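Bacterial regulatory proteins, TetR family (Nitrosomonas europaea, PDB 3NI7) probably binds DNA as a transcriptional regulator of the TetR family, through a predicted helix-turn-helix in its N-terminal region. Local coordinates at residues V17-W25 against Q98-S108; D56-L67 against R124-V132. All blocks are in the same frame, centred on the assembly; numbering follows the deposited sequence.

Contact 1: residues V17-W25 against Q98-S108; sequences VELAAHTSW and QRKVTRQMIMS
Trp-25 lies across Met-105, a selenomethionine, where the first helix of the TetR-type DNA-binding region (7-22) and the turn after it meet helix 99-108 of the remaining, all-helical part of the chain. The two helix segments cross almost perpendicularly, at 91°, with their axes 9.2 Å apart. Met-105 is extended beyond CG and runs under one indole face: its CG lies beneath the middle of the ring system, SE makes a more distant Met-aromatic contact, and CE makes a CH-pi contact 3.8 Å from the centroid of the six-membered ring of Trp-25. With CG of Trp-25 anti to the backbone N (chi1 174°), the indole is carried over this side chain; cutting it back to alanine would probably strip one side of the Met-105 methyl and SE and open a gap between turn and helix. Apolar packing continues along helix 7-22, where Val-101 forks against it, CG1 meeting Val-17 CG2 and CG2 reaching Ala-20 CB at 3.6 Å. Polar contact is slight: the backbone N of Trp-25 gives a weak bond to Gln-104 OE1 (3.5 Å). At the N-cap, Gln-98 CG touches Val-17 CG1 at 3.5 Å, and a bend at chi2 (-66°) turns the amide so that NE2 comes 3.8 Å from Ala-21 CB.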
loop_
_atom_site.group_PDB
_atom_site.type_symbol
_atom_site.label_atom_id
_atom_site.label_comp_id
_atom_site.label_asym_id
_atom_site.label_seq_id
_atom_site.Cartn_x
_atom_site.Cartn_y
_atom_site.Cartn_z
ATOM N N VAL A 17 19.459 14.170 -7.435
ATOM C CA VAL A 17 18.132 13.979 -7.956
ATOM C C VAL A 17 18.069 14.354 -9.458
ATOM O O VAL A 17 17.588 13.566 -10.293
ATOM C CB VAL A 17 17.170 14.708 -7.056
ATOM C CG1 VAL A 17 16.382 15.719 -7.801
ATOM C CG2 VAL A 17 16.334 13.705 -6.373
ATOM N N GLU A 18 18.636 15.503 -9.801
ATOM C CA GLU A 18 18.880 15.824 -11.204
ATOM C C GLU A 18 19.604 14.705 -11.955
ATOM O O GLU A 18 19.102 14.213 -12.950
ATOM C CB GLU A 18 19.603 17.148 -11.305
ATOM C CG GLU A 18 18.597 18.267 -11.166
ATOM C CD GLU A 18 19.127 19.551 -10.573
ATOM O OE1 GLU A 18 19.815 20.321 -11.325
ATOM O OE2 GLU A 18 18.823 19.778 -9.359
ATOM N N LEU A 19 20.742 14.253 -11.450
ATOM C CA LEU A 19 21.469 13.171 -12.124
ATOM C C LEU A 19 20.568 11.990 -12.452
ATOM O O LEU A 19 20.615 11.435 -13.546
ATOM C CB LEU A 19 22.601 12.614 -11.250
ATOM C CG LEU A 19 23.856 13.377 -10.799
ATOM C CD1 LEU A 19 24.695 12.565 -9.815
ATOM C CD2 LEU A 19 24.688 13.807 -12.012
ATOM N N ALA A 20 19.759 11.606 -11.476
ATOM C CA ALA A 20 18.826 10.484 -11.634
ATOM C C ALA A 20 17.865 10.736 -12.789
ATOM O O ALA A 20 17.621 9.877 -13.636
ATOM C CB ALA A 20 18.013 10.256 -10.353
ATOM N N ALA A 21 17.334 11.939 -12.806
ATOM C CA ALA A 21 16.439 12.317 -13.858
ATOM C C ALA A 21 17.046 11.981 -15.212
ATOM O O ALA A 21 16.502 11.192 -15.963
ATOM C CB ALA A 21 16.134 13.792 -13.787
ATOM N N HIS A 22 18.212 12.535 -15.508
ATOM C CA HIS A 22 18.803 12.383 -16.854
ATOM C C HIS A 22 19.136 10.941 -17.155
ATOM O O HIS A 22 19.159 10.531 -18.310
ATOM C CB HIS A 22 20.102 13.158 -17.024
ATOM C CG HIS A 22 19.976 14.613 -16.750
ATOM N ND1 HIS A 22 19.091 15.421 -17.428
ATOM C CD2 HIS A 22 20.627 15.410 -15.877
ATOM C CE1 HIS A 22 19.204 16.659 -16.977
ATOM N NE2 HIS A 22 20.127 16.678 -16.033
ATOM N N THR A 23 19.447 10.179 -16.122
ATOM C CA THR A 23 19.826 8.790 -16.329
ATOM C C THR A 23 18.858 7.811 -15.713
ATOM O O THR A 23 17.955 7.375 -16.386
ATOM C CB THR A 23 21.249 8.549 -15.826
ATOM O OG1 THR A 23 21.310 8.802 -14.419
ATOM C CG2 THR A 23 22.109 9.487 -16.512
ATOM N N SER A 24 19.093 7.440 -14.469
ATOM C CA SER A 24 18.112 6.808 -13.626
ATOM C C SER A 24 18.658 6.940 -12.205
ATOM O O SER A 24 19.737 7.478 -11.989
ATOM C CB SER A 24 17.825 5.338 -13.951
ATOM O OG SER A 24 18.991 4.560 -13.905
ATOM N N TRP A 25 17.882 6.484 -11.238
ATOM C CA TRP A 25 18.285 6.421 -9.854
ATOM C C TRP A 25 19.357 5.340 -9.703
ATOM O O TRP A 25 20.499 5.626 -9.244
ATOM C CB TRP A 25 17.070 6.103 -8.977
ATOM C CG TRP A 25 17.397 5.877 -7.590
ATOM C CD1 TRP A 25 17.255 4.727 -6.894
ATOM C CD2 TRP A 25 17.965 6.826 -6.702
ATOM N NE1 TRP A 25 17.702 4.899 -5.610
ATOM C CE2 TRP A 25 18.153 6.181 -5.474
ATOM C CE3 TRP A 25 18.338 8.163 -6.829
ATOM C CZ2 TRP A 25 18.702 6.825 -4.382
ATOM C CZ3 TRP A 25 18.889 8.808 -5.743
ATOM C CH2 TRP A 25 19.071 8.145 -4.541
ATOM N N GLN A 98 10.533 15.862 -8.531
ATOM C CA GLN A 98 10.927 14.700 -9.358
ATOM C C GLN A 98 10.115 13.422 -9.087
ATOM O O GLN A 98 10.562 12.492 -8.409
ATOM C CB GLN A 98 12.374 14.423 -9.015
ATOM C CG GLN A 98 13.342 15.461 -9.485
ATOM C CD GLN A 98 13.443 15.536 -10.988
ATOM O OE1 GLN A 98 12.620 14.955 -11.741
ATOM N NE2 GLN A 98 14.473 16.248 -11.446
ATOM N N ARG A 99 8.919 13.385 -9.641
ATOM C CA ARG A 99 8.058 12.230 -9.529
ATOM C C ARG A 99 8.719 10.915 -9.994
ATOM O O ARG A 99 8.769 9.958 -9.220
ATOM C CB ARG A 99 6.806 12.486 -10.318
ATOM C CG ARG A 99 5.629 11.641 -9.910
ATOM C CD ARG A 99 4.293 12.269 -10.442
ATOM N NE ARG A 99 4.520 12.805 -11.774
ATOM C CZ ARG A 99 4.651 12.035 -12.842
ATOM N NH1 ARG A 99 4.508 10.702 -12.733
ATOM N NH2 ARG A 99 4.921 12.590 -14.026
ATOM N N LYS A 100 9.227 10.868 -11.234
ATOM C CA LYS A 100 9.881 9.644 -11.778
ATOM C C LYS A 100 11.088 9.154 -10.904
ATOM O O LYS A 100 11.330 7.950 -10.758
ATOM C CB LYS A 100 10.334 9.815 -13.248
ATOM N N VAL A 101 11.861 10.066 -10.337
ATOM C CA VAL A 101 12.966 9.645 -9.468
ATOM C C VAL A 101 12.384 9.021 -8.197
ATOM O O VAL A 101 12.735 7.893 -7.800
ATOM C CB VAL A 101 13.839 10.841 -9.103
ATOM C CG1 VAL A 101 14.750 10.525 -7.950
ATOM C CG2 VAL A 101 14.599 11.286 -10.309
ATOM N N THR A 102 11.490 9.769 -7.562
ATOM C CA THR A 102 10.816 9.284 -6.375
ATOM C C THR A 102 10.248 7.902 -6.629
ATOM O O THR A 102 10.445 6.999 -5.850
ATOM C CB THR A 102 9.663 10.182 -5.980
ATOM O OG1 THR A 102 10.180 11.466 -5.602
ATOM C CG2 THR A 102 8.917 9.584 -4.829
ATOM N N ARG A 103 9.544 7.730 -7.729
ATOM C CA ARG A 103 8.999 6.426 -8.042
ATOM C C ARG A 103 10.112 5.407 -8.026
ATOM O O ARG A 103 9.995 4.376 -7.375
ATOM C CB ARG A 103 8.278 6.410 -9.403
ATOM C CG ARG A 103 7.668 5.034 -9.751
ATOM C CD ARG A 103 6.685 5.043 -10.938
ATOM N NE ARG A 103 7.268 5.586 -12.167
ATOM C CZ ARG A 103 6.892 6.720 -12.773
ATOM N NH1 ARG A 103 5.925 7.498 -12.284
ATOM N NH2 ARG A 103 7.500 7.091 -13.893
ATOM N N GLN A 104 11.191 5.705 -8.734
ATOM C CA GLN A 104 12.300 4.780 -8.861
ATOM C C GLN A 104 12.877 4.436 -7.493
ATOM O O GLN A 104 13.143 3.270 -7.196
ATOM C CB GLN A 104 13.354 5.367 -9.788
ATOM C CG GLN A 104 12.907 5.313 -11.257
ATOM C CD GLN A 104 13.921 5.941 -12.237
ATOM O OE1 GLN A 104 14.509 6.988 -11.953
ATOM N NE2 GLN A 104 14.128 5.292 -13.385
HETATM N N MSE A 105 13.022 5.448 -6.649
HETATM C CA MSE A 105 13.493 5.237 -5.284
HETATM C C MSE A 105 12.691 4.183 -4.510
HETATM O O MSE A 105 13.274 3.374 -3.753
HETATM C CB MSE A 105 13.424 6.538 -4.482
HETATM C CG MSE A 105 14.485 7.562 -4.845
HETATM SE SE MSE A 105 14.235 9.310 -3.947
HETATM C CE MSE A 105 16.031 10.029 -4.298
ATOM N N ILE A 106 11.367 4.209 -4.710
ATOM C CA ILE A 106 10.454 3.344 -3.997
ATOM C C ILE A 106 10.451 1.960 -4.644
ATOM O O ILE A 106 10.622 0.960 -3.951
ATOM C CB ILE A 106 9.032 3.931 -3.934
ATOM C CG1 ILE A 106 9.014 5.199 -3.074
ATOM C CG2 ILE A 106 8.068 2.939 -3.358
ATOM C CD1 ILE A 106 9.648 5.029 -1.703
HETATM N N MSE A 107 10.290 1.884 -5.963
HETATM C CA MSE A 107 10.386 0.580 -6.647
HETATM C C MSE A 107 11.662 -0.106 -6.217
HETATM O O MSE A 107 11.683 -1.311 -6.035
HETATM C CB MSE A 107 10.376 0.689 -8.187
HETATM C CG MSE A 107 9.060 1.180 -8.823
HETATM SE SE MSE A 107 7.486 0.628 -7.679
HETATM C CE MSE A 107 5.876 1.038 -8.834
ATOM N N SER A 108 12.665 0.717 -5.970
ATOM C CA SER A 108 13.999 0.276 -5.663
ATOM C C SER A 108 14.044 -0.655 -4.487
ATOM O O SER A 108 14.653 -1.699 -4.557
ATOM C CB SER A 108 14.808 1.494 -5.293
ATOM O OG SER A 108 16.129 1.093 -4.998
#

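Contact 2: residues D56-L67 against R124-V132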
loop_
_atom_site.group_PDB
_atom_site.type_symbol
_atom_site.label_atom_id
_atom_site.label_comp_id
_atom_site.label_asym_id
_atom_site.label_seq_id
_atom_site.Cartn_x
_atom_site.Cartn_y
_atom_site.Cartn_z
ATOM N N ASP A 56 16.307 9.055 2.325
ATOM C CA ASP A 56 15.915 9.694 3.570
ATOM C C ASP A 56 15.801 11.206 3.433
ATOM O O ASP A 56 14.703 11.750 3.680
ATOM C CB ASP A 56 16.882 9.365 4.703
ATOM C CG ASP A 56 16.315 8.347 5.635
ATOM O OD1 ASP A 56 15.072 8.160 5.549
ATOM O OD2 ASP A 56 17.083 7.746 6.457
ATOM N N ALA A 57 16.912 11.864 3.037
ATOM C CA ALA A 57 16.907 13.334 2.908
ATOM C C ALA A 57 15.783 13.857 1.961
ATOM O O ALA A 57 15.175 14.921 2.200
ATOM C CB ALA A 57 18.187 13.808 2.474
ATOM N N TRP A 58 15.487 13.085 0.921
ATOM C CA TRP A 58 14.469 13.475 -0.028
ATOM C C TRP A 58 13.077 13.500 0.648
ATOM O O TRP A 58 12.281 14.448 0.493
ATOM C CB TRP A 58 14.443 12.480 -1.198
ATOM C CG TRP A 58 13.569 12.878 -2.328
ATOM C CD1 TRP A 58 12.543 12.180 -2.835
ATOM C CD2 TRP A 58 13.667 14.072 -3.101
ATOM N NE1 TRP A 58 11.987 12.854 -3.898
ATOM C CE2 TRP A 58 12.662 14.026 -4.063
ATOM C CE3 TRP A 58 14.527 15.172 -3.074
ATOM C CZ2 TRP A 58 12.473 15.021 -4.968
ATOM C CZ3 TRP A 58 14.345 16.165 -3.971
ATOM C CH2 TRP A 58 13.323 16.095 -4.908
ATOM N N PHE A 59 12.788 12.423 1.366
ATOM C CA PHE A 59 11.525 12.313 2.058
ATOM C C PHE A 59 11.478 13.245 3.266
ATOM O O PHE A 59 10.433 13.718 3.627
ATOM C CB PHE A 59 11.262 10.868 2.420
ATOM C CG PHE A 59 10.858 10.046 1.243
ATOM C CD1 PHE A 59 11.772 9.383 0.477
ATOM C CD2 PHE A 59 9.562 9.953 0.885
ATOM C CE1 PHE A 59 11.378 8.622 -0.640
ATOM C CE2 PHE A 59 9.182 9.207 -0.228
ATOM C CZ PHE A 59 10.117 8.545 -0.981
ATOM N N ASP A 60 12.606 13.581 3.856
ATOM C CA ASP A 60 12.572 14.587 4.907
ATOM C C ASP A 60 12.311 15.947 4.342
ATOM O O ASP A 60 11.750 16.816 5.010
ATOM C CB ASP A 60 13.853 14.589 5.690
ATOM C CG ASP A 60 13.822 13.581 6.777
ATOM O OD1 ASP A 60 12.667 13.292 7.264
ATOM O OD2 ASP A 60 14.905 13.077 7.158
ATOM N N ARG A 61 12.729 16.158 3.109
ATOM C CA ARG A 61 12.509 17.463 2.535
ATOM C C ARG A 61 10.998 17.698 2.398
ATOM O O ARG A 61 10.494 18.777 2.737
ATOM C CB ARG A 61 13.242 17.616 1.201
ATOM C CG ARG A 61 13.081 18.992 0.647
ATOM C CD ARG A 61 13.866 19.160 -0.565
ATOM N NE ARG A 61 15.256 19.163 -0.238
ATOM C CZ ARG A 61 16.211 19.429 -1.109
ATOM N NH1 ARG A 61 15.891 19.704 -2.371
ATOM N NH2 ARG A 61 17.507 19.383 -0.708
ATOM N N ALA A 62 10.278 16.686 1.910
ATOM C CA ALA A 62 8.795 16.736 1.841
ATOM C C ALA A 62 8.194 16.982 3.235
ATOM O O ALA A 62 7.544 18.003 3.479
ATOM C CB ALA A 62 8.267 15.447 1.278
ATOM N N ASP A 63 8.591 16.172 4.196
ATOM C CA ASP A 63 8.003 16.277 5.510
ATOM C C ASP A 63 8.154 17.707 6.019
ATOM O O ASP A 63 7.278 18.197 6.731
ATOM C CB ASP A 63 8.669 15.299 6.479
ATOM C CG ASP A 63 8.405 13.851 6.119
ATOM O OD1 ASP A 63 7.613 13.604 5.185
ATOM O OD2 ASP A 63 8.990 12.959 6.768
ATOM N N SER A 64 9.249 18.381 5.680
ATOM C CA SER A 64 9.437 19.718 6.218
ATOM C C SER A 64 8.582 20.753 5.477
ATOM O O SER A 64 8.190 21.756 6.064
ATOM C CB SER A 64 10.875 20.132 6.132
ATOM O OG SER A 64 10.980 20.832 4.909
ATOM N N ARG A 65 8.311 20.538 4.190
ATOM C CA ARG A 65 7.334 21.405 3.482
ATOM C C ARG A 65 5.996 21.306 4.180
ATOM O O ARG A 65 5.374 22.298 4.563
ATOM C CB ARG A 65 7.219 21.071 1.976
ATOM C CG ARG A 65 8.318 21.812 1.099
ATOM C CD ARG A 65 8.117 23.383 1.100
ATOM N NE ARG A 65 6.723 23.776 0.708
ATOM C CZ ARG A 65 5.731 24.193 1.522
ATOM N NH1 ARG A 65 4.546 24.483 0.992
ATOM N NH2 ARG A 65 5.884 24.347 2.843
HETATM N N MSE A 66 5.621 20.075 4.419
HETATM C CA MSE A 66 4.435 19.779 5.174
HETATM C C MSE A 66 4.433 20.456 6.543
HETATM O O MSE A 66 3.446 20.945 7.019
HETATM C CB MSE A 66 4.363 18.286 5.345
HETATM C CG MSE A 66 3.032 17.790 5.664
HETATM SE SE MSE A 66 2.857 15.929 5.103
HETATM C CE MSE A 66 3.472 15.119 6.748
ATOM N N LEU A 67 5.577 20.481 7.193
ATOM C CA LEU A 67 5.658 21.097 8.519
ATOM C C LEU A 67 5.473 22.606 8.453
ATOM O O LEU A 67 4.800 23.166 9.305
ATOM C CB LEU A 67 6.999 20.781 9.170
ATOM C CG LEU A 67 7.281 21.403 10.542
ATOM C CD1 LEU A 67 6.230 20.932 11.511
ATOM C CD2 LEU A 67 8.688 21.092 11.072
ATOM N N ARG A 124 8.393 5.110 9.154
ATOM C CA ARG A 124 8.231 6.456 8.618
ATOM C C ARG A 124 6.779 6.709 8.311
ATOM O O ARG A 124 6.196 7.709 8.719
ATOM C CB ARG A 124 9.069 6.657 7.364
ATOM C CG ARG A 124 9.431 8.128 7.102
ATOM C CD ARG A 124 9.919 8.401 5.651
ATOM N NE ARG A 124 11.239 9.069 5.660
ATOM C CZ ARG A 124 11.430 10.350 5.968
ATOM N NH1 ARG A 124 12.636 10.843 5.980
ATOM N NH2 ARG A 124 10.416 11.135 6.271
ATOM N N VAL A 125 6.183 5.756 7.627
ATOM C CA VAL A 125 4.768 5.829 7.331
ATOM C C VAL A 125 3.940 6.112 8.584
ATOM O O VAL A 125 3.131 7.026 8.583
ATOM C CB VAL A 125 4.297 4.524 6.678
ATOM C CG1 VAL A 125 2.808 4.371 6.782
ATOM C CG2 VAL A 125 4.735 4.471 5.223
ATOM N N SER A 126 4.138 5.336 9.649
ATOM C CA SER A 126 3.322 5.483 10.844
ATOM C C SER A 126 3.467 6.868 11.420
ATOM O O SER A 126 2.485 7.549 11.638
ATOM C CB SER A 126 3.665 4.454 11.908
ATOM O OG SER A 126 3.412 3.160 11.423
ATOM N N ARG A 127 4.691 7.325 11.636
ATOM C CA ARG A 127 4.857 8.662 12.225
ATOM C C ARG A 127 4.169 9.671 11.347
ATOM O O ARG A 127 3.521 10.592 11.831
ATOM C CB ARG A 127 6.312 9.088 12.368
ATOM C CG ARG A 127 6.421 10.406 13.249
ATOM C CD ARG A 127 7.861 11.023 13.304
ATOM N NE ARG A 127 8.055 12.073 14.334
ATOM C CZ ARG A 127 7.737 13.369 14.198
ATOM N NH1 ARG A 127 7.161 13.822 13.079
ATOM N NH2 ARG A 127 7.988 14.219 15.195
ATOM N N THR A 128 4.351 9.506 10.044
ATOM C CA THR A 128 3.803 10.477 9.084
ATOM C C THR A 128 2.289 10.539 9.187
ATOM O O THR A 128 1.685 11.600 9.376
ATOM C CB THR A 128 4.180 10.128 7.642
ATOM O OG1 THR A 128 5.582 9.779 7.549
ATOM C CG2 THR A 128 3.895 11.301 6.781
ATOM N N VAL A 129 1.690 9.361 9.134
ATOM C CA VAL A 129 0.275 9.240 9.260
ATOM C C VAL A 129 -0.190 9.789 10.582
ATOM O O VAL A 129 -1.249 10.425 10.652
ATOM C CB VAL A 129 -0.162 7.766 9.085
ATOM C CG1 VAL A 129 -1.549 7.464 9.755
ATOM C CG2 VAL A 129 -0.171 7.424 7.575
ATOM N N GLN A 130 0.543 9.524 11.649
ATOM C CA GLN A 130 0.033 9.919 12.967
ATOM C C GLN A 130 0.251 11.390 13.188
ATOM O O GLN A 130 -0.509 12.050 13.896
ATOM C CB GLN A 130 0.685 9.115 14.039
ATOM C CG GLN A 130 0.241 7.682 13.972
ATOM C CD GLN A 130 0.986 6.822 14.897
ATOM O OE1 GLN A 130 1.944 7.269 15.533
ATOM N NE2 GLN A 130 0.558 5.571 15.007
ATOM N N TRP A 131 1.271 11.887 12.503
ATOM C CA TRP A 131 1.657 13.272 12.532
ATOM C C TRP A 131 0.627 14.089 11.768
ATOM O O TRP A 131 0.256 15.176 12.194
ATOM C CB TRP A 131 3.046 13.448 11.869
ATOM C CG TRP A 131 3.485 14.841 11.933
ATOM C CD1 TRP A 131 4.193 15.390 12.906
ATOM C CD2 TRP A 131 3.162 15.901 11.032
ATOM N NE1 TRP A 131 4.360 16.722 12.692
ATOM C CE2 TRP A 131 3.717 17.058 11.537
ATOM C CE3 TRP A 131 2.441 15.979 9.853
ATOM C CZ2 TRP A 131 3.614 18.279 10.896
ATOM C CZ3 TRP A 131 2.342 17.201 9.217
ATOM C CH2 TRP A 131 2.919 18.328 9.747
ATOM N N VAL A 132 0.196 13.602 10.621
ATOM C CA VAL A 132 -0.758 14.390 9.855
ATOM C C VAL A 132 -2.089 14.487 10.645
ATOM O O VAL A 132 -2.734 15.544 10.707
ATOM C CB VAL A 132 -1.057 13.786 8.440
ATOM C CG1 VAL A 132 -1.962 14.691 7.713
ATOM C CG2 VAL A 132 0.186 13.606 7.651
#
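Arg-124 lays one face of its guanidinium over the CB of Phe-59, which sits 3.6 Å from Arg-124 CZ, beneath the centre of the flat group. The arginine pushes as a knob into a hole formed by Asp-56, Phe-59, Asp-60 and Asp-63, bridging two helices, 51-69 and 115-135, that run nearly parallel here (8°) with axes 12.2 Å apart. NH1 gives Asp-60 OD1 a hydrogen bond within a salt bridge, 2.8 Å long with an N-H...O angle of 155°. The oxygen lies near the guanidinium plane but is approached from above its own carboxylate, the two planes being 61° apart. Asp-56 OD1 adds a long salt bridge to NH1, and Asp-63 OD2 pairs with NH2, although those last two atoms are modelled too close for their spacing to be trusted. Asp-63 OD1 also accepts a hydrogen bond from Trp-91 of helix 80-96.

Toward the C-terminal end of both segments the contact becomes apolar. Met-66, a selenomethionine, bends at chi3 and brings CE to 3.4 Å from Trp-131 CE3, with Thr-128 CG2 and Val-132 CG2 also against that methyl. Leu-67 CD1 meets the indole edge at Trp-131 CZ2 (3.8 Å). On helix 115-135, Ser-126 hydrogen-bonds Thr-151 of the second subunit. With three carboxylates round it, the guanidinium would probably offset their mutual repulsion and favour their ionised form, Asp-60 making the clear bond.

Overall arrangement
Contacts 1 and 2 have centres about 19 Å apart and meet through Trp-58 and Phe-59 of helix 51-69. Trp-58 NE1 probably hydrogen-bonds Thr-102 OG1 (2.8 Å), and Met-105 SE packs 3.5 Å from Trp-58 CD1; Phe-59 CZ touches Ile-106 CD1. Helix 51-69 therefore lies against helix 99-108 near its middle and meets helix 115-135 through contact 2, from Asp-56 to Leu-67. Contact 1 joins the N-terminal region, with its predicted helix-turn-helix at 29-48, to the rest of the chain. The centre of contact 2 is about 7 Å from the centre of the chain, that of contact 1 about 13 Å.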